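Local coordinates for citryl-spermidine/3,4-dihydroxybenzoyl-citryl-spermidine:spermidine ligase (Bacillus anthracis, PDB 3TO3), which joins spermidine to citryl-spermidine intermediates at the expense of ATP, which is split to AMP and diphosphate, to build the siderophore petrobactin, at residues Arg73-Phe78 / Leu520-Ala525; Lys228-Ser233 / Gly267-Gly272; Ser534-Val539 / Asn590-Ala595. All coordinates share one frame; numbering follows the deposited sequence. Where two conformers were deposited one is given.

Interaction 1 (Arg73-Phe78 / Leu520-Ala525); sequences RERITF and LAFVLA
F522 sets CD1 over one face of the R75 guanidinium, 3.4 Å from CZ, and the arginine meets the ring obliquely. The two planes are 41° apart, so this is a tilted contact rather than a parallel stack. The arginine reaches it by folding back: its chain bends at chi2 (-96°) and again at chi3, which brings CB, CG and CD along CE1 as well. On the opposite face of the same guanidinium lies R73 NH1, 3.5 Å above its plane. The two arginines share the carboxylate of D526, and R75 has a second salt bridge to E532, so this buried positive charge is probably well balanced. T77 packs beside the arginine, its CB 3.8 Å from F522 CE1 and its CG2 equally far from CZ, while its hydroxyl is hydrogen-bonded to E532 and to W536 NE1. A small, branched residue can offer both.

Around the phenylalanine the packing is close, whereas the alanine contacts are longer. A525 CB comes only within 4.2 Å of R75 NH1, near the guanidinium plane, and A521 CB within 4.4 Å of T77 OG1. Their small methyls are consistent with the room the longer side chains take, and F522 and A525 remain partly exposed to solvent. The contact thus sets the end of strand 65-74 and the loop after it against helix 502-528, with helix 532-547 alongside.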
loop_
_atom_site.group_PDB
_atom_site.type_symbol
_atom_site.label_atom_id
_atom_site.label_comp_id
_atom_site.label_asym_id
_atom_site.label_seq_id
_atom_site.Cartn_x
_atom_site.Cartn_y
_atom_site.Cartn_z
ATOM N N ARG B 73 16.542 -33.049 7.554
ATOM C CA ARG B 73 17.941 -33.375 7.697
ATOM C C ARG B 73 18.741 -32.101 7.944
ATOM O O ARG B 73 18.347 -31.013 7.505
ATOM C CB ARG B 73 18.450 -33.992 6.392
ATOM C CG ARG B 73 17.849 -35.331 5.996
ATOM C CD ARG B 73 18.215 -35.703 4.535
ATOM N NE ARG B 73 17.390 -34.934 3.594
ATOM C CZ ARG B 73 17.673 -34.734 2.309
ATOM N NH1 ARG B 73 18.798 -35.213 1.754
ATOM N NH2 ARG B 73 16.827 -34.039 1.574
ATOM N N GLU B 74 19.887 -32.258 8.599
ATOM C CA GLU B 74 20.902 -31.224 8.653
ATOM C C GLU B 74 22.056 -31.631 7.726
ATOM O O GLU B 74 22.677 -32.679 7.920
ATOM C CB GLU B 74 21.398 -31.065 10.074
ATOM C CG GLU B 74 22.289 -29.870 10.297
ATOM C CD GLU B 74 22.532 -29.592 11.785
ATOM O OE1 GLU B 74 22.175 -28.486 12.278
ATOM O OE2 GLU B 74 23.075 -30.490 12.463
ATOM N N ARG B 75 22.356 -30.798 6.730
ATOM C CA ARG B 75 23.215 -31.229 5.614
ATOM C C ARG B 75 24.637 -30.763 5.761
ATOM O O ARG B 75 24.872 -29.674 6.288
ATOM C CB ARG B 75 22.703 -30.608 4.347
ATOM C CG ARG B 75 21.271 -30.817 4.162
ATOM C CD ARG B 75 21.167 -32.012 3.288
ATOM N NE ARG B 75 20.180 -31.691 2.297
ATOM C CZ ARG B 75 20.201 -32.100 1.046
ATOM N NH1 ARG B 75 21.193 -32.865 0.589
ATOM N NH2 ARG B 75 19.207 -31.707 0.262
ATOM N N ILE B 76 25.592 -31.555 5.274
ATOM C CA ILE B 76 26.984 -31.153 5.385
ATOM C C ILE B 76 27.244 -29.866 4.603
ATOM O O ILE B 76 28.252 -29.186 4.859
ATOM C CB ILE B 76 27.993 -32.249 4.957
ATOM C CG1 ILE B 76 28.146 -32.260 3.449
ATOM C CG2 ILE B 76 27.587 -33.615 5.456
ATOM C CD1 ILE B 76 29.449 -32.787 3.027
ATOM N N THR B 77 26.313 -29.453 3.735
ATOM C CA THR B 77 26.596 -28.251 2.973
ATOM C C THR B 77 26.073 -27.085 3.844
ATOM O O THR B 77 24.939 -26.653 3.746
ATOM C CB THR B 77 25.787 -28.331 1.621
ATOM O OG1 THR B 77 26.384 -29.308 0.759
ATOM C CG2 THR B 77 25.686 -26.972 0.862
ATOM N N PHE B 78 27.016 -26.468 4.552
ATOM C CA PHE B 78 26.788 -25.325 5.449
ATOM C C PHE B 78 25.793 -25.536 6.551
ATOM O O PHE B 78 25.315 -24.569 7.128
ATOM C CB PHE B 78 26.430 -24.067 4.650
ATOM C CG PHE B 78 27.489 -23.694 3.675
ATOM C CD1 PHE B 78 28.625 -23.054 4.108
ATOM C CD2 PHE B 78 27.399 -24.072 2.347
ATOM C CE1 PHE B 78 29.637 -22.741 3.239
ATOM C CE2 PHE B 78 28.425 -23.750 1.473
ATOM C CZ PHE B 78 29.537 -23.098 1.925
ATOM N N LEU B 520 23.018 -26.239 -6.204
ATOM C CA LEU B 520 23.339 -27.291 -7.185
ATOM C C LEU B 520 23.769 -28.610 -6.497
ATOM O O LEU B 520 23.324 -29.679 -6.882
ATOM C CB LEU B 520 24.420 -26.818 -8.170
ATOM C CG LEU B 520 24.822 -27.742 -9.320
ATOM C CD1 LEU B 520 23.610 -28.062 -10.265
ATOM C CD2 LEU B 520 25.987 -27.130 -10.087
ATOM N N ALA B 521 24.627 -28.522 -5.481
ATOM C CA ALA B 521 25.047 -29.694 -4.724
ATOM C C ALA B 521 23.836 -30.438 -4.143
ATOM O O ALA B 521 23.786 -31.665 -4.138
ATOM C CB ALA B 521 26.016 -29.294 -3.610
ATOM N N PHE B 522 22.847 -29.697 -3.676
ATOM C CA PHE B 522 21.601 -30.325 -3.233
ATOM C C PHE B 522 20.864 -31.108 -4.333
ATOM O O PHE B 522 20.332 -32.187 -4.090
ATOM C CB PHE B 522 20.648 -29.270 -2.661
ATOM C CG PHE B 522 21.104 -28.681 -1.364
ATOM C CD1 PHE B 522 21.771 -29.450 -0.438
ATOM C CD2 PHE B 522 20.863 -27.350 -1.077
ATOM C CE1 PHE B 522 22.183 -28.897 0.751
ATOM C CE2 PHE B 522 21.283 -26.796 0.093
ATOM C CZ PHE B 522 21.943 -27.569 1.010
ATOM N N VAL B 523 20.803 -30.529 -5.529
ATOM C CA VAL B 523 20.128 -31.141 -6.650
ATOM C C VAL B 523 20.871 -32.404 -7.076
ATOM O O VAL B 523 20.272 -33.448 -7.280
ATOM C CB VAL B 523 19.989 -30.167 -7.824
ATOM C CG1 VAL B 523 19.598 -30.915 -9.069
ATOM C CG2 VAL B 523 18.940 -29.119 -7.512
ATOM N N LEU B 524 22.190 -32.324 -7.127
ATOM C CA LEU B 524 22.969 -33.468 -7.535
ATOM C C LEU B 524 22.794 -34.617 -6.538
ATOM O O LEU B 524 22.570 -35.755 -6.954
ATOM C CB LEU B 524 24.441 -33.089 -7.746
ATOM C CG LEU B 524 24.696 -32.107 -8.896
ATOM C CD1 LEU B 524 26.186 -31.897 -9.059
ATOM C CD2 LEU B 524 24.056 -32.547 -10.249
ATOM N N ALA B 525 22.887 -34.321 -5.236
ATOM C CA ALA B 525 22.660 -35.347 -4.199
ATOM C C ALA B 525 21.262 -35.989 -4.260
ATOM O O ALA B 525 21.118 -37.219 -4.212
ATOM C CB ALA B 525 22.900 -34.795 -2.790
#

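Interaction 2 (Lys228-Ser233 / Gly267-Gly272); sequences KERIHS and GIIYLG
R230 spends two N-H groups on one backbone oxygen, and that carbonyl stands just before a bulge in the strand. Its NH2 donates to Y270 O over 2.7 Å, lying in the carbonyl plane and close to the line of the C=O bond (159°), while NE adds a weak, bent bond to the same oxygen. With CG anti to the backbone N (chi1 169°) the arginine chain runs outward from helix 221-232, and its turn at chi3 brings the guanidinium edge to the acceptor. L271 and G272 both face W193, making a classic beta bulge directly after Y270; at the backbone angles of G272 a CB would jam against the preceding carbonyl O.

Under the arginine the contact is apolar. I231 sends CG2 to I269 CD1 (4.0 Å) and CG1 to L271 CD2 (4.2 Å), branched aliphatic side chains that suit the layer between helix and sheet; Y241, F243 and A195 continue it. S233 OG donates to R230 O, 2.7 Å away. Y270 also meets the second subunit, edge-to-face with H8.

Strand 268-273 is outermost in its sheet within this chain, and the arginine supplies N-H donors to one of its carbonyls, adding a directional polar bond to otherwise undirected hydrophobic packing.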
loop_
_atom_site.group_PDB
_atom_site.type_symbol
_atom_site.label_atom_id
_atom_site.label_comp_id
_atom_site.label_asym_id
_atom_site.label_seq_id
_atom_site.Cartn_x
_atom_site.Cartn_y
_atom_site.Cartn_z
ATOM N N LYS B 228 12.013 17.329 -28.767
ATOM C CA LYS B 228 12.451 18.688 -28.483
ATOM C C LYS B 228 11.459 19.729 -28.973
ATOM O O LYS B 228 11.324 20.782 -28.364
ATOM C CB LYS B 228 13.872 18.946 -29.000
ATOM C CG LYS B 228 14.898 18.159 -28.177
ATOM C CD LYS B 228 16.325 18.206 -28.713
ATOM C CE LYS B 228 17.236 17.321 -27.841
ATOM N NZ LYS B 228 18.585 17.139 -28.450
ATOM N N GLU B 229 10.742 19.434 -30.052
ATOM C CA GLU B 229 9.825 20.424 -30.610
ATOM C C GLU B 229 8.575 20.493 -29.766
ATOM O O GLU B 229 7.909 21.520 -29.719
ATOM C CB GLU B 229 9.470 20.114 -32.067
ATOM C CG GLU B 229 9.921 21.191 -33.060
ATOM C CD GLU B 229 9.158 22.513 -32.902
ATOM O OE1 GLU B 229 8.125 22.545 -32.189
ATOM O OE2 GLU B 229 9.597 23.524 -33.497
ATOM N N ARG B 230 8.247 19.391 -29.102
ATOM C CA ARG B 230 7.083 19.370 -28.231
ATOM C C ARG B 230 7.326 20.213 -26.967
ATOM O O ARG B 230 6.512 21.052 -26.614
ATOM C CB ARG B 230 6.677 17.930 -27.893
ATOM C CG ARG B 230 5.642 17.837 -26.798
ATOM C CD ARG B 230 4.939 16.491 -26.784
ATOM N NE ARG B 230 4.545 16.087 -25.430
ATOM C CZ ARG B 230 3.663 16.743 -24.674
ATOM N NH1 ARG B 230 3.077 17.847 -25.139
ATOM N NH2 ARG B 230 3.371 16.301 -23.446
ATOM N N ILE B 231 8.459 19.991 -26.310
ATOM C CA ILE B 231 8.878 20.774 -25.155
ATOM C C ILE B 231 8.905 22.261 -25.490
ATOM O O ILE B 231 8.426 23.083 -24.724
ATOM C CB ILE B 231 10.285 20.330 -24.685
ATOM C CG1 ILE B 231 10.290 18.847 -24.322
ATOM C CG2 ILE B 231 10.773 21.159 -23.506
ATOM C CD1 ILE B 231 11.674 18.279 -24.029
ATOM N N HIS B 232 9.458 22.604 -26.646
ATOM C CA HIS B 232 9.584 24.007 -27.042
ATOM C C HIS B 232 8.249 24.714 -27.207
ATOM O O HIS B 232 8.146 25.905 -26.955
ATOM C CB HIS B 232 10.397 24.163 -28.326
ATOM C CG HIS B 232 10.597 25.588 -28.729
ATOM N ND1 HIS B 232 11.470 26.430 -28.073
ATOM C CD2 HIS B 232 10.017 26.330 -29.702
ATOM C CE1 HIS B 232 11.434 27.624 -28.636
ATOM N NE2 HIS B 232 10.557 27.592 -29.625
ATOM N N SER B 233 7.230 23.974 -27.625
ATOM C CA SER B 233 5.911 24.541 -27.869
ATOM C C SER B 233 5.094 24.614 -26.577
ATOM O O SER B 233 3.949 25.061 -26.577
ATOM C CB SER B 233 5.168 23.702 -28.900
ATOM O OG SER B 233 4.888 22.418 -28.362
ATOM N N GLY B 267 8.848 20.397 -14.372
ATOM C CA GLY B 267 10.021 19.666 -13.930
ATOM C C GLY B 267 10.103 18.327 -14.657
ATOM O O GLY B 267 11.193 17.784 -14.875
ATOM N N ILE B 268 8.926 17.800 -15.006
ATOM C CA ILE B 268 8.773 16.527 -15.691
ATOM C C ILE B 268 7.761 16.689 -16.825
ATOM O O ILE B 268 6.691 17.284 -16.659
ATOM C CB ILE B 268 8.241 15.461 -14.741
ATOM C CG1 ILE B 268 9.356 14.874 -13.916
ATOM C CG2 ILE B 268 7.664 14.324 -15.500
ATOM C CD1 ILE B 268 8.770 13.946 -12.869
ATOM N N ILE B 269 8.092 16.184 -17.999
ATOM C CA ILE B 269 7.176 16.340 -19.120
ATOM C C ILE B 269 7.056 15.002 -19.830
ATOM O O ILE B 269 8.064 14.371 -20.171
ATOM C CB ILE B 269 7.675 17.375 -20.145
ATOM C CG1 ILE B 269 7.916 18.735 -19.494
ATOM C CG2 ILE B 269 6.694 17.496 -21.296
ATOM C CD1 ILE B 269 8.624 19.756 -20.398
ATOM N N TYR B 270 5.816 14.582 -20.045
ATOM C CA TYR B 270 5.540 13.335 -20.709
ATOM C C TYR B 270 5.773 13.498 -22.213
ATOM O O TYR B 270 5.233 14.401 -22.829
ATOM C CB TYR B 270 4.097 12.900 -20.419
ATOM C CG TYR B 270 3.614 11.795 -21.333
ATOM C CD1 TYR B 270 3.924 10.471 -21.090
ATOM C CD2 TYR B 270 2.854 12.086 -22.459
ATOM C CE1 TYR B 270 3.497 9.449 -21.972
ATOM C CE2 TYR B 270 2.425 11.085 -23.327
ATOM C CZ TYR B 270 2.743 9.772 -23.077
ATOM O OH TYR B 270 2.316 8.792 -23.961
ATOM N N LEU B 271 6.563 12.609 -22.796
ATOM C CA LEU B 271 6.822 12.628 -24.234
ATOM C C LEU B 271 6.006 11.549 -24.980
ATOM O O LEU B 271 5.228 11.866 -25.878
ATOM C CB LEU B 271 8.317 12.545 -24.535
ATOM C CG LEU B 271 9.040 13.653 -23.779
ATOM C CD1 LEU B 271 10.582 13.436 -23.749
ATOM C CD2 LEU B 271 8.660 14.989 -24.396
ATOM N N GLY B 272 6.213 10.280 -24.646
ATOM C CA GLY B 272 5.466 9.202 -25.288
ATOM C C GLY B 272 6.071 7.827 -25.060
ATOM O O GLY B 272 6.802 7.613 -24.097
#

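Interaction 3 (Ser534-Val539 / Asn590-Ala595). With EDO (1,2-ethanediol), chain H.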
loop_
_atom_site.group_PDB
_atom_site.type_symbol
_atom_site.label_atom_id
_atom_site.label_comp_id
_atom_site.label_asym_id
_atom_site.label_seq_id
_atom_site.Cartn_x
_atom_site.Cartn_y
_atom_site.Cartn_z
ATOM N N SER B 534 31.578 -35.470 -2.099
ATOM C CA SER B 534 32.253 -35.502 -3.413
ATOM C C SER B 534 32.159 -34.151 -4.126
ATOM O O SER B 534 33.133 -33.679 -4.710
ATOM C CB SER B 534 31.676 -36.583 -4.337
ATOM O OG SER B 534 31.733 -37.840 -3.713
ATOM N N PHE B 535 30.977 -33.546 -4.102
ATOM C CA PHE B 535 30.789 -32.221 -4.697
ATOM C C PHE B 535 31.846 -31.260 -4.129
ATOM O O PHE B 535 32.594 -30.643 -4.887
ATOM C CB PHE B 535 29.368 -31.714 -4.413
ATOM C CG PHE B 535 29.057 -30.378 -5.011
ATOM C CD1 PHE B 535 28.275 -30.282 -6.165
ATOM C CD2 PHE B 535 29.502 -29.214 -4.403
ATOM C CE1 PHE B 535 27.970 -29.036 -6.727
ATOM C CE2 PHE B 535 29.208 -27.957 -4.949
ATOM C CZ PHE B 535 28.434 -27.865 -6.106
ATOM N N TRP B 536 31.935 -31.163 -2.801
ATOM C CA TRP B 536 32.850 -30.195 -2.202
ATOM C C TRP B 536 34.321 -30.577 -2.383
ATOM O O TRP B 536 35.193 -29.705 -2.472
ATOM C CB TRP B 536 32.473 -29.858 -0.739
ATOM C CG TRP B 536 31.120 -29.174 -0.716
ATOM C CD1 TRP B 536 29.925 -29.709 -0.302
ATOM C CD2 TRP B 536 30.820 -27.861 -1.209
ATOM N NE1 TRP B 536 28.908 -28.791 -0.493
ATOM C CE2 TRP B 536 29.438 -27.654 -1.042
ATOM C CE3 TRP B 536 31.593 -26.833 -1.760
ATOM C CZ2 TRP B 536 28.820 -26.461 -1.406
ATOM C CZ3 TRP B 536 30.973 -25.653 -2.127
ATOM C CH2 TRP B 536 29.604 -25.469 -1.937
HETATM N N MSE B 537 34.600 -31.871 -2.464
HETATM C CA MSE B 537 35.961 -32.291 -2.724
HETATM C C MSE B 537 36.407 -31.944 -4.146
HETATM O O MSE B 537 37.593 -31.851 -4.415
HETATM C CB MSE B 537 36.149 -33.785 -2.439
HETATM C CG MSE B 537 36.168 -34.128 -0.943
HETATM SE SE MSE B 537 36.771 -35.957 -0.571
HETATM C CE MSE B 537 35.217 -36.961 -1.162
ATOM N N ILE B 538 35.460 -31.763 -5.056
ATOM C CA ILE B 538 35.805 -31.328 -6.398
ATOM C C ILE B 538 36.058 -29.847 -6.417
ATOM O O ILE B 538 36.957 -29.366 -7.104
ATOM C CB ILE B 538 34.723 -31.685 -7.417
ATOM C CG1 ILE B 538 34.848 -33.173 -7.779
ATOM C CG2 ILE B 538 34.868 -30.804 -8.648
ATOM C CD1 ILE B 538 33.714 -33.703 -8.588
ATOM N N VAL B 539 35.246 -29.125 -5.650
ATOM C CA VAL B 539 35.400 -27.690 -5.539
ATOM C C VAL B 539 36.773 -27.353 -4.952
ATOM O O VAL B 539 37.507 -26.532 -5.515
ATOM C CB VAL B 539 34.257 -27.049 -4.741
ATOM C CG1 VAL B 539 34.543 -25.566 -4.505
ATOM C CG2 VAL B 539 32.951 -27.209 -5.510
ATOM N N ASN B 590 31.674 -25.063 7.558
ATOM C CA ASN B 590 32.129 -24.838 6.192
ATOM C C ASN B 590 32.519 -26.168 5.520
ATOM O O ASN B 590 33.483 -26.820 5.929
ATOM C CB ASN B 590 33.292 -23.860 6.215
ATOM C CG ASN B 590 33.924 -23.669 4.854
ATOM O OD1 ASN B 590 33.356 -24.050 3.829
ATOM N ND2 ASN B 590 35.122 -23.091 4.841
ATOM N N PRO B 591 31.756 -26.584 4.501
ATOM C CA PRO B 591 32.085 -27.877 3.881
ATOM C C PRO B 591 33.453 -27.844 3.172
ATOM O O PRO B 591 34.043 -28.901 3.004
ATOM C CB PRO B 591 30.932 -28.096 2.874
ATOM C CG PRO B 591 30.525 -26.666 2.473
ATOM C CD PRO B 591 30.710 -25.841 3.752
ATOM N N LEU B 592 33.977 -26.671 2.808
ATOM C CA LEU B 592 35.308 -26.664 2.176
ATOM C C LEU B 592 36.367 -27.116 3.155
ATOM O O LEU B 592 37.393 -27.638 2.752
ATOM C CB LEU B 592 35.688 -25.314 1.622
ATOM C CG LEU B 592 34.743 -24.749 0.586
ATOM C CD1 LEU B 592 35.398 -23.511 -0.015
ATOM C CD2 LEU B 592 34.555 -25.791 -0.444
ATOM N N TYR B 593 36.106 -26.941 4.452
ATOM C CA TYR B 593 37.090 -27.333 5.454
ATOM C C TYR B 593 37.371 -28.827 5.485
ATOM O O TYR B 593 38.512 -29.241 5.440
ATOM C CB TYR B 593 36.646 -26.902 6.830
ATOM C CG TYR B 593 37.514 -27.452 7.917
ATOM C CD1 TYR B 593 37.060 -28.459 8.750
ATOM C CD2 TYR B 593 38.799 -26.967 8.115
ATOM C CE1 TYR B 593 37.878 -28.981 9.760
ATOM C CE2 TYR B 593 39.612 -27.472 9.122
ATOM C CZ TYR B 593 39.147 -28.475 9.941
ATOM O OH TYR B 593 39.959 -28.982 10.950
ATOM N N ARG B 594 36.330 -29.640 5.597
ATOM C CA ARG B 594 36.554 -31.072 5.689
ATOM C C ARG B 594 37.037 -31.601 4.348
ATOM O O ARG B 594 37.902 -32.460 4.281
ATOM C CB ARG B 594 35.294 -31.818 6.132
ATOM C CG ARG B 594 35.576 -33.290 6.468
ATOM C CD ARG B 594 34.445 -33.931 7.266
ATOM N NE ARG B 594 34.728 -35.325 7.614
ATOM C CZ ARG B 594 34.328 -36.374 6.897
ATOM N NH1 ARG B 594 34.628 -37.607 7.297
ATOM N NH2 ARG B 594 33.626 -36.188 5.782
ATOM N N ALA B 595 36.477 -31.067 3.275
ATOM C CA ALA B 595 36.893 -31.482 1.964
ATOM C C ALA B 595 38.416 -31.267 1.784
ATOM O O ALA B 595 39.127 -32.156 1.299
ATOM C CB ALA B 595 36.095 -30.734 0.913
HETATM C C1 EDO H . 29.797 -40.730 -4.742
HETATM O O1 EDO H . 29.230 -39.928 -3.721
HETATM C C2 EDO H . 29.581 -39.997 -6.051
HETATM O O2 EDO H . 29.389 -41.002 -7.052
#
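The backbone N of L592, whose side chain packs on W536, donates to N590 OD1 over 2.9 Å. The donor stands well above the amide plane of the asparagine, 61° out of it, and so does not use a lone pair. This is an N-cap: N590 closes the first turn of helix 591-600, and its ND2 is itself held by the carbonyls of L562 and T564, which fix the amide's rotation. P591 follows, a residue well suited to a first helical turn, where no backbone N-H is needed for bonding within the helix.

Its ring lies over one face of the W536 indole. P591 CB sits 3.8 Å from the centroid of the five-membered ring, nearly on the ring normal, a CH-pi contact, while CG reaches across toward CE2. F535 CD2 covers the opposite face at 3.6 Å, so the indole is sandwiched. The CB of W536 already points toward the other helix, and a chi1 of -64°, CG anti to the carbonyl carbon, lays the indole against P591. Its NE1 is hydrogen-bonded to T77 OG1, which satisfies the one polar atom of the buried indole.

Helices 532-547 and 591-600 cross almost at a right angle here (-80°), their local axes 8.6 Å apart, within the helical C-terminal part of this IucA/IucC-family synthetase. The small A595 is consistent with such closeness: its CA is 4.8 Å from that of M537, a selenomethionine whose CG packs on A595 CB, and that CB rests against W536 O at 3.7 Å. L592 CD2 meets W536 CE3 obliquely at 3.4 Å and touches V539 CG1 at 4.1 Å. Away from this interface S534 OG has a weak hydrogen bond to O1 of a 1,2-ethanediol, probably from the crystallisation liquor and bound also by K531 N.

Interactions 1 and 3 are neighbours, their centres 11 Å apart, and both are buried contacts involving successive helices, 502-528 and 532-547. They touch through A521 on F535, F78 on P591 and the T77-W536 hydrogen bond. Yet interaction 1 pairs arginine charge with acids beside an aromatic ring, whereas interaction 3 is almost wholly hydrophobic between its helices. Interaction 2 lies across the chain's centre, about 56 Å from interaction 1 between centres, and touches neither. It sets a helix on the outermost strand of a sheet within this chain, with isoleucine and leucine inside, a partly exposed arginine at the border, and a tyrosine reaching the second subunit.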